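Local coordinates for ABC transporter ATP-binding protein (Leptospira interrogans serovar Copenhageni, PDB 4HZI) that is the ATPase subunit of an orphan ABC transporter involved in manganese utilization and tolerance, and probably binds and hydrolyses ATP, at residues A[216-220]-A[237-241]; A[112-116]-A[180-184]; A[159-163]-A[219-223]. One frame throughout, in Å; residues are numbered along the deposited sequence.

How the contacts relate
All three contacts lie in the ABC ATPase domain. Along the chain, contact 2 closes before contact 1 opens, while the segments of contacts 2 and 3 alternate. Contacts 1 and 3 share Tyr-219 and His-220, near the end of helix 206-222, and their centres are about 12 Å apart. The centre of contact 2 lies about 15 Å from that of contact 1 and 16 Å from that of contact 3. Phe-184 of helix 176-188 joins it to both, packing on Leu-216 and Tyr-219. Helix 206-222 is thus tied to the loop after strand 227-231, to helix 176-188 and to the end of helix 148-160, consistent with a join between the nucleotide-binding core and the helical region of an ABC ATPase.

Contact 1: residues A[216-220]-A[237-241]; sequences LKEYH and IPDFY
His-220, on helix 206-222, and Phe-240, in a type I beta turn from Pro-238 to Tyr-241, form an offset (parallel-displaced) stack. The turn belongs to the loop between strands 227-231 and 243-248 of the ABC ATPase core. The ring centroids of His-220 and Phe-240 are 4.2 Å apart and the planes meet at only 7°. The two side chains run past each other in opposite directions. Each ring therefore receives the CB of its partner over one face as a CH-pi contact. Phe-240 CB lies 3.7 Å from the His-220 ring centroid, and His-220 CB lies 4.1 Å from the Phe-240 ring centroid. Phe-240 has its CG between the backbone N and the carbonyl carbon (chi1 61°), which lays the ring back against the helix. Leu-216 adds apolar packing with its CD1, 4.2 Å from Pro-238 CG. At the partly exposed side, Lys-217 crosses Asp-239 at about a right angle. Lys-217 CE lies 3.0 Å from Asp-239 OD1. Its NZ forms a salt bridge to Asp-239 OD2 at 3.5 Å, and OD2 also takes a weak hydrogen bond from Asn-282 ND2. Farther out, the ring of His-62 meets Phe-240 edge-to-face and also meets His-220, so the stack has an aromatic neighbour in strand 62-67. Tyr-241 OH bonds to Ser-227 OG and ties the turn to the start of strand 227-231. A water joins the charged pair to the turn backbone. It accepts from Lys-217 NZ at 2.9 Å and from Asp-239 N at 2.8 Å.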
loop_
_atom_site.group_PDB
_atom_site.type_symbol
_atom_site.label_atom_id
_atom_site.label_comp_id
_atom_site.label_asym_id
_atom_site.label_seq_id
_atom_site.Cartn_x
_atom_site.Cartn_y
_atom_site.Cartn_z
ATOM N N LEU A 216 -8.941 16.718 -0.276
ATOM C CA LEU A 216 -7.831 17.536 -0.772
ATOM C C LEU A 216 -8.204 18.454 -1.885
ATOM O O LEU A 216 -7.751 19.606 -1.934
ATOM C CB LEU A 216 -6.711 16.662 -1.346
ATOM C CG LEU A 216 -5.619 16.282 -0.421
ATOM C CD1 LEU A 216 -4.575 15.511 -1.271
ATOM C CD2 LEU A 216 -5.016 17.552 0.183
ATOM N N LYS A 217 -8.985 17.938 -2.818
ATOM C CA LYS A 217 -9.386 18.725 -3.941
ATOM C C LYS A 217 -10.268 19.887 -3.522
ATOM O O LYS A 217 -10.201 20.955 -4.112
ATOM C CB LYS A 217 -10.121 17.880 -4.952
ATOM C CG LYS A 217 -9.238 16.957 -5.755
ATOM C CD LYS A 217 -10.094 16.165 -6.737
ATOM C CE LYS A 217 -9.618 16.381 -8.154
ATOM N NZ LYS A 217 -10.303 15.508 -9.144
ATOM N N GLU A 218 -11.065 19.666 -2.495
ATOM C CA GLU A 218 -11.984 20.657 -2.001
ATOM C C GLU A 218 -11.212 21.751 -1.297
ATOM O O GLU A 218 -11.456 22.942 -1.486
ATOM C CB GLU A 218 -12.993 19.975 -1.075
ATOM C CG GLU A 218 -14.110 20.878 -0.601
ATOM C CD GLU A 218 -15.470 20.194 -0.642
ATOM O OE1 GLU A 218 -15.541 18.957 -0.407
ATOM O OE2 GLU A 218 -16.466 20.902 -0.920
ATOM N N TYR A 219 -10.220 21.344 -0.525
ATOM C CA TYR A 219 -9.345 22.272 0.131
ATOM C C TYR A 219 -8.647 23.161 -0.920
ATOM O O TYR A 219 -8.578 24.402 -0.762
ATOM C CB TYR A 219 -8.346 21.517 1.039
ATOM C CG TYR A 219 -7.477 22.461 1.825
ATOM C CD1 TYR A 219 -7.876 22.912 3.067
ATOM C CD2 TYR A 219 -6.280 22.944 1.304
ATOM C CE1 TYR A 219 -7.120 23.832 3.768
ATOM C CE2 TYR A 219 -5.487 23.841 2.009
ATOM C CZ TYR A 219 -5.925 24.301 3.243
ATOM O OH TYR A 219 -5.152 25.175 3.969
ATOM N N HIS A 220 -8.108 22.530 -1.958
ATOM C CA HIS A 220 -7.395 23.212 -3.012
ATOM C C HIS A 220 -8.291 24.200 -3.759
ATOM O O HIS A 220 -7.826 25.252 -4.183
ATOM C CB HIS A 220 -6.846 22.202 -3.991
ATOM C CG HIS A 220 -6.171 22.795 -5.184
ATOM N ND1 HIS A 220 -6.797 22.922 -6.402
ATOM C CD2 HIS A 220 -4.934 23.310 -5.345
ATOM C CE1 HIS A 220 -5.978 23.495 -7.259
ATOM N NE2 HIS A 220 -4.840 23.747 -6.635
ATOM N N ILE A 237 -2.320 10.194 -7.290
ATOM C CA ILE A 237 -1.926 11.597 -7.509
ATOM C C ILE A 237 -3.131 12.410 -7.959
ATOM O O ILE A 237 -3.611 12.212 -9.052
ATOM C CB ILE A 237 -0.843 11.719 -8.607
ATOM C CG1 ILE A 237 0.418 10.961 -8.170
ATOM C CG2 ILE A 237 -0.501 13.169 -8.823
ATOM C CD1 ILE A 237 1.437 10.742 -9.246
ATOM N N PRO A 238 -3.557 13.393 -7.163
ATOM C CA PRO A 238 -4.691 14.212 -7.606
ATOM C C PRO A 238 -4.385 15.071 -8.822
ATOM O O PRO A 238 -3.226 15.432 -9.093
ATOM C CB PRO A 238 -4.950 15.154 -6.430
ATOM C CG PRO A 238 -4.103 14.741 -5.334
ATOM C CD PRO A 238 -3.110 13.714 -5.807
ATOM N N ASP A 239 -5.443 15.502 -9.493
ATOM C CA ASP A 239 -5.308 16.305 -10.695
ATOM C C ASP A 239 -4.626 17.658 -10.569
ATOM O O ASP A 239 -4.140 18.182 -11.564
ATOM C CB ASP A 239 -6.697 16.515 -11.348
ATOM C CG ASP A 239 -7.622 17.484 -10.550
ATOM O OD1 ASP A 239 -7.347 17.866 -9.377
ATOM O OD2 ASP A 239 -8.669 17.865 -11.128
ATOM N N PHE A 240 -4.569 18.259 -9.390
ATOM C CA PHE A 240 -3.971 19.592 -9.317
ATOM C C PHE A 240 -2.414 19.606 -9.257
ATOM O O PHE A 240 -1.812 20.640 -9.232
ATOM C CB PHE A 240 -4.573 20.432 -8.203
ATOM C CG PHE A 240 -4.410 19.890 -6.840
ATOM C CD1 PHE A 240 -3.240 20.118 -6.108
ATOM C CD2 PHE A 240 -5.423 19.198 -6.240
ATOM C CE1 PHE A 240 -3.090 19.624 -4.830
ATOM C CE2 PHE A 240 -5.284 18.683 -4.962
ATOM C CZ PHE A 240 -4.105 18.877 -4.244
ATOM N N TYR A 241 -1.801 18.439 -9.207
ATOM C CA TYR A 241 -0.331 18.319 -9.281
ATOM C C TYR A 241 0.130 18.609 -10.692
ATOM O O TYR A 241 -0.243 17.930 -11.654
ATOM C CB TYR A 241 0.147 16.938 -8.745
ATOM C CG TYR A 241 0.126 17.038 -7.249
ATOM C CD1 TYR A 241 1.179 17.623 -6.549
ATOM C CD2 TYR A 241 -1.012 16.658 -6.527
ATOM C CE1 TYR A 241 1.088 17.833 -5.172
ATOM C CE2 TYR A 241 -1.102 16.876 -5.159
ATOM C CZ TYR A 241 -0.083 17.446 -4.477
ATOM O OH TYR A 241 -0.235 17.647 -3.095
HETATM O O HOH W 1 -7.846 14.015 -9.401
#

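Contact 2: residues A[112-116]-A[180-184]; sequences ILDSS and KKILF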
loop_
_atom_site.group_PDB
_atom_site.type_symbol
_atom_site.label_atom_id
_atom_site.label_comp_id
_atom_site.label_asym_id
_atom_site.label_seq_id
_atom_site.Cartn_x
_atom_site.Cartn_y
_atom_site.Cartn_z
ATOM N N ILE A 112 3.985 18.773 7.796
ATOM C CA ILE A 112 4.172 17.399 7.398
ATOM C C ILE A 112 2.945 16.599 7.674
ATOM O O ILE A 112 2.419 16.644 8.803
ATOM C CB ILE A 112 5.267 16.666 8.208
ATOM C CG1 ILE A 112 6.593 17.376 8.103
ATOM C CG2 ILE A 112 5.378 15.206 7.724
ATOM C CD1 ILE A 112 7.222 17.257 6.739
ATOM N N LEU A 113 2.493 15.862 6.666
ATOM C CA LEU A 113 1.469 14.845 6.875
ATOM C C LEU A 113 2.158 13.482 6.727
ATOM O O LEU A 113 2.539 13.068 5.611
ATOM C CB LEU A 113 0.332 15.010 5.871
ATOM C CG LEU A 113 -1.010 14.286 6.154
ATOM C CD1 LEU A 113 -1.984 14.484 5.008
ATOM C CD2 LEU A 113 -0.886 12.806 6.431
ATOM N N ASP A 114 2.336 12.788 7.840
ATOM C CA ASP A 114 2.883 11.415 7.832
ATOM C C ASP A 114 2.100 10.530 8.819
ATOM O O ASP A 114 1.786 10.938 9.927
ATOM C CB ASP A 114 4.414 11.391 8.055
ATOM C CG ASP A 114 4.820 11.498 9.512
ATOM O OD1 ASP A 114 4.059 12.059 10.337
ATOM O OD2 ASP A 114 5.931 11.016 9.821
ATOM N N SER A 115 1.740 9.335 8.374
ATOM C CA SER A 115 0.757 8.518 9.090
ATOM C C SER A 115 1.362 7.746 10.266
ATOM O O SER A 115 0.640 7.341 11.167
ATOM C CB SER A 115 0.057 7.570 8.109
ATOM O OG SER A 115 -0.413 8.293 6.972
ATOM N N SER A 116 2.681 7.555 10.259
ATOM C CA SER A 116 3.373 6.933 11.394
ATOM C C SER A 116 3.457 7.912 12.566
ATOM O O SER A 116 3.034 7.589 13.680
ATOM C CB SER A 116 4.772 6.433 10.992
ATOM O OG SER A 116 5.364 7.264 10.006
ATOM N N LYS A 180 -6.996 10.746 7.733
ATOM C CA LYS A 180 -6.025 11.463 6.910
ATOM C C LYS A 180 -6.436 12.924 6.726
ATOM O O LYS A 180 -5.579 13.791 6.730
ATOM C CB LYS A 180 -5.782 10.775 5.560
ATOM C CG LYS A 180 -5.245 9.347 5.637
ATOM C CD LYS A 180 -3.967 9.241 6.419
ATOM C CE LYS A 180 -3.475 7.801 6.520
ATOM N NZ LYS A 180 -2.478 7.491 5.484
ATOM N N LYS A 181 -7.742 13.209 6.634
ATOM C CA LYS A 181 -8.220 14.594 6.580
ATOM C C LYS A 181 -7.799 15.350 7.796
ATOM O O LYS A 181 -7.363 16.486 7.702
ATOM C CB LYS A 181 -9.749 14.668 6.491
ATOM C CG LYS A 181 -10.348 13.949 5.312
ATOM C CD LYS A 181 -11.874 14.002 5.347
ATOM C CE LYS A 181 -12.453 13.035 4.341
ATOM N NZ LYS A 181 -13.924 13.255 4.143
ATOM N N ILE A 182 -7.928 14.715 8.949
ATOM C CA ILE A 182 -7.624 15.373 10.192
ATOM C C ILE A 182 -6.121 15.564 10.351
ATOM O O ILE A 182 -5.666 16.635 10.835
ATOM C CB ILE A 182 -8.282 14.632 11.390
ATOM C CG1 ILE A 182 -9.826 14.715 11.296
ATOM C CG2 ILE A 182 -7.807 15.184 12.702
ATOM C CD1 ILE A 182 -10.414 16.038 10.901
ATOM N N LEU A 183 -5.341 14.567 9.921
ATOM C CA LEU A 183 -3.888 14.741 9.866
ATOM C C LEU A 183 -3.477 15.860 8.910
ATOM O O LEU A 183 -2.517 16.595 9.204
ATOM C CB LEU A 183 -3.163 13.442 9.550
ATOM C CG LEU A 183 -3.331 12.378 10.637
ATOM C CD1 LEU A 183 -2.658 11.081 10.218
ATOM C CD2 LEU A 183 -2.780 12.866 11.959
ATOM N N PHE A 184 -4.169 16.025 7.806
ATOM C CA PHE A 184 -3.906 17.150 6.950
ATOM C C PHE A 184 -4.157 18.491 7.700
ATOM O O PHE A 184 -3.331 19.419 7.669
ATOM C CB PHE A 184 -4.739 17.042 5.707
ATOM C CG PHE A 184 -4.542 18.165 4.719
ATOM C CD1 PHE A 184 -5.289 19.331 4.793
ATOM C CD2 PHE A 184 -3.602 18.065 3.706
ATOM C CE1 PHE A 184 -5.125 20.354 3.871
ATOM C CE2 PHE A 184 -3.426 19.082 2.789
ATOM C CZ PHE A 184 -4.169 20.241 2.875
HETATM O O HOH W 2 -0.235 15.918 10.495
#
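Leu-113, on edge strand 110-113, packs its side chain against helix 176-188, whose first turn carries part of the LSSGE sequence, the ABC signature of this family. Its CB points at the helix. CG sits anti to the backbone N (chi1 -164°), which carries it out to the helix backbone, 4.0 Å from Phe-184 N. CD1 reaches Phe-184 CB at 3.8 Å and lies at the edge of the Phe-184 ring, near its plane. CD2 reaches Leu-183 CB at 3.9 Å. Leu-113 crosses both partners at about a right angle, so the two methyls of its fork rest on successive residues of one helix face.

One turn earlier, Lys-180 makes the polar part of the contact. Two kinks, about CB-CG (chi2 -56°) and CD-CE (chi4 96°), turn NZ to Ser-115 OG, to which it donates at 2.7 Å. Ser-115 is poorly ordered, so this bond is less firmly placed. The ammonium group also donates to Pro-200 O and Ser-202 O. These three acceptors can account for its three protons, and they draw together the loops after strands 110-113 and 194-198. A water lies between Leu-183 O, at 2.7 Å, and Ile-112 O, at 3.2 Å. Its acceptors outnumber its protons, so not every bond can form at once.

Strand 110-113 is hydrogen-bonded through Leu-113 to Ile-196 and Asp-198 of the parallel strand 194-198, which has the sequence of a Walker B strand. Phe-212 of helix 206-222 touches both Leu-113 and Lys-180. Helices 176-188 and 206-222 pack against each other, and both rest on strands 110-113 and 194-198.

Contact 3: residues A[159-163]-A[219-223]; sequences KDSDL and YHSKK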
loop_
_atom_site.group_PDB
_atom_site.type_symbol
_atom_site.label_atom_id
_atom_site.label_comp_id
_atom_site.label_asym_id
_atom_site.label_seq_id
_atom_site.Cartn_x
_atom_site.Cartn_y
_atom_site.Cartn_z
ATOM N N LYS A 159 -14.217 24.390 10.891
ATOM C CA LYS A 159 -15.367 25.004 10.224
ATOM C C LYS A 159 -15.095 25.232 8.752
ATOM O O LYS A 159 -15.926 24.878 7.909
ATOM C CB LYS A 159 -15.804 26.317 10.890
ATOM C CG LYS A 159 -17.140 26.826 10.343
ATOM C CD LYS A 159 -17.811 27.870 11.235
ATOM C CE LYS A 159 -17.317 29.274 10.932
ATOM N NZ LYS A 159 -17.600 30.213 12.053
ATOM N N ASP A 160 -13.935 25.815 8.433
ATOM C CA ASP A 160 -13.584 26.087 7.028
ATOM C C ASP A 160 -13.627 24.820 6.151
ATOM O O ASP A 160 -13.895 24.913 4.966
ATOM C CB ASP A 160 -12.197 26.735 6.909
ATOM C CG ASP A 160 -12.144 28.141 7.491
ATOM O OD1 ASP A 160 -13.193 28.640 7.953
ATOM O OD2 ASP A 160 -11.051 28.750 7.483
ATOM N N SER A 161 -13.364 23.660 6.754
ATOM C CA SER A 161 -13.408 22.346 6.059
ATOM C C SER A 161 -14.641 21.496 6.383
ATOM O O SER A 161 -14.645 20.293 6.128
ATOM C CB SER A 161 -12.154 21.520 6.417
ATOM O OG SER A 161 -11.034 22.003 5.695
ATOM N N ASP A 162 -15.676 22.107 6.959
ATOM C CA ASP A 162 -16.953 21.421 7.194
ATOM C C ASP A 162 -16.837 20.163 8.056
ATOM O O ASP A 162 -17.405 19.128 7.735
ATOM C CB ASP A 162 -17.654 21.115 5.854
ATOM C CG ASP A 162 -17.920 22.383 5.024
ATOM O OD1 ASP A 162 -18.248 23.435 5.619
ATOM O OD2 ASP A 162 -17.794 22.344 3.776
ATOM N N LEU A 163 -16.101 20.274 9.164
ATOM C CA LEU A 163 -15.872 19.161 10.073
ATOM C C LEU A 163 -15.988 19.590 11.535
ATOM O O LEU A 163 -15.595 18.853 12.435
ATOM C CB LEU A 163 -14.477 18.563 9.793
ATOM C CG LEU A 163 -14.256 17.797 8.476
ATOM C CD1 LEU A 163 -12.762 17.641 8.120
ATOM C CD2 LEU A 163 -14.863 16.406 8.591
ATOM N N TYR A 219 -10.220 21.344 -0.525
ATOM C CA TYR A 219 -9.345 22.272 0.131
ATOM C C TYR A 219 -8.647 23.161 -0.920
ATOM O O TYR A 219 -8.578 24.402 -0.762
ATOM C CB TYR A 219 -8.346 21.517 1.039
ATOM C CG TYR A 219 -7.477 22.461 1.825
ATOM C CD1 TYR A 219 -7.876 22.912 3.067
ATOM C CD2 TYR A 219 -6.280 22.944 1.304
ATOM C CE1 TYR A 219 -7.120 23.832 3.768
ATOM C CE2 TYR A 219 -5.487 23.841 2.009
ATOM C CZ TYR A 219 -5.925 24.301 3.243
ATOM O OH TYR A 219 -5.152 25.175 3.969
ATOM N N HIS A 220 -8.108 22.530 -1.958
ATOM C CA HIS A 220 -7.395 23.212 -3.012
ATOM C C HIS A 220 -8.291 24.200 -3.759
ATOM O O HIS A 220 -7.826 25.252 -4.183
ATOM C CB HIS A 220 -6.846 22.202 -3.991
ATOM C CG HIS A 220 -6.171 22.795 -5.184
ATOM N ND1 HIS A 220 -6.797 22.922 -6.402
ATOM C CD2 HIS A 220 -4.934 23.310 -5.345
ATOM C CE1 HIS A 220 -5.978 23.495 -7.259
ATOM N NE2 HIS A 220 -4.840 23.747 -6.635
ATOM N N SER A 221 -9.555 23.826 -3.958
ATOM C CA SER A 221 -10.521 24.697 -4.648
ATOM C C SER A 221 -10.770 26.018 -3.880
ATOM O O SER A 221 -11.129 27.022 -4.478
ATOM C CB SER A 221 -11.840 23.937 -4.893
ATOM O OG SER A 221 -12.647 23.950 -3.713
ATOM N N LYS A 222 -10.570 26.015 -2.569
ATOM C CA LYS A 222 -10.889 27.156 -1.720
ATOM C C LYS A 222 -9.714 28.100 -1.492
ATOM O O LYS A 222 -9.910 29.322 -1.316
ATOM C CB LYS A 222 -11.367 26.665 -0.367
ATOM C CG LYS A 222 -12.736 26.019 -0.433
ATOM C CD LYS A 222 -13.059 25.354 0.891
ATOM C CE LYS A 222 -14.321 24.504 0.804
ATOM N NZ LYS A 222 -14.623 23.892 2.137
ATOM N N LYS A 223 -8.499 27.541 -1.522
ATOM C CA LYS A 223 -7.329 28.215 -0.986
ATOM C C LYS A 223 -6.071 27.871 -1.793
ATOM O O LYS A 223 -5.843 26.697 -2.086
ATOM C CB LYS A 223 -7.123 27.727 0.459
ATOM C CG LYS A 223 -6.956 28.864 1.449
ATOM C CD LYS A 223 -5.816 28.683 2.438
ATOM C CE LYS A 223 -5.262 30.053 2.820
ATOM N NZ LYS A 223 -4.085 29.988 3.727
HETATM O O HOH W 3 -11.664 22.671 2.972
#
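Lys-222, near the end of helix 206-222, reaches across to the C-terminal end of helix 148-160. Its NZ donates to Asp-160 O at 3.1 Å. The bond lies in the carbonyl plane, with a C=O...NZ angle of 156°. Lys-222 is nearly straight from CG to NZ, which lets the ammonium group span the distance between the helices.

Asp-160 is the last helical residue before a Schellman motif closes the helix. Asp-162, with positive phi (58°), is its C-prime residue. The motif's bonds run from Asp-162 N to Lys-159 O, at 2.9 Å, and from Leu-163 N to Leu-158 O. Asp-160 O receives the lysine instead. The carboxylate of Asp-160 looks elsewhere: its OD1 takes a hydrogen bond from Gln-156 NE2.

Two weaker partners lie near Lys-222 NZ. Asp-162 OD2 makes a long salt bridge to it at 3.9 Å. A water accepts a weak bond from Lys-222 NZ at 3.3 Å. The same water is hydrogen-bonded to Ser-161 OG at 2.9 Å. Ser-161 OG sits at the edge of the Tyr-219 ring, 4.2 Å from CD1. That ring also meets the rings of Phe-184 and Phe-225 edge-to-face.

This is a sparse, polar surface contact. A positive group is placed beside a helix carbonyl end and an acidic side chain. That arrangement is consistent with a modest electrostatic attraction, probably weakened by solvent, since Lys-222, Asp-160 and Asp-162 are exposed.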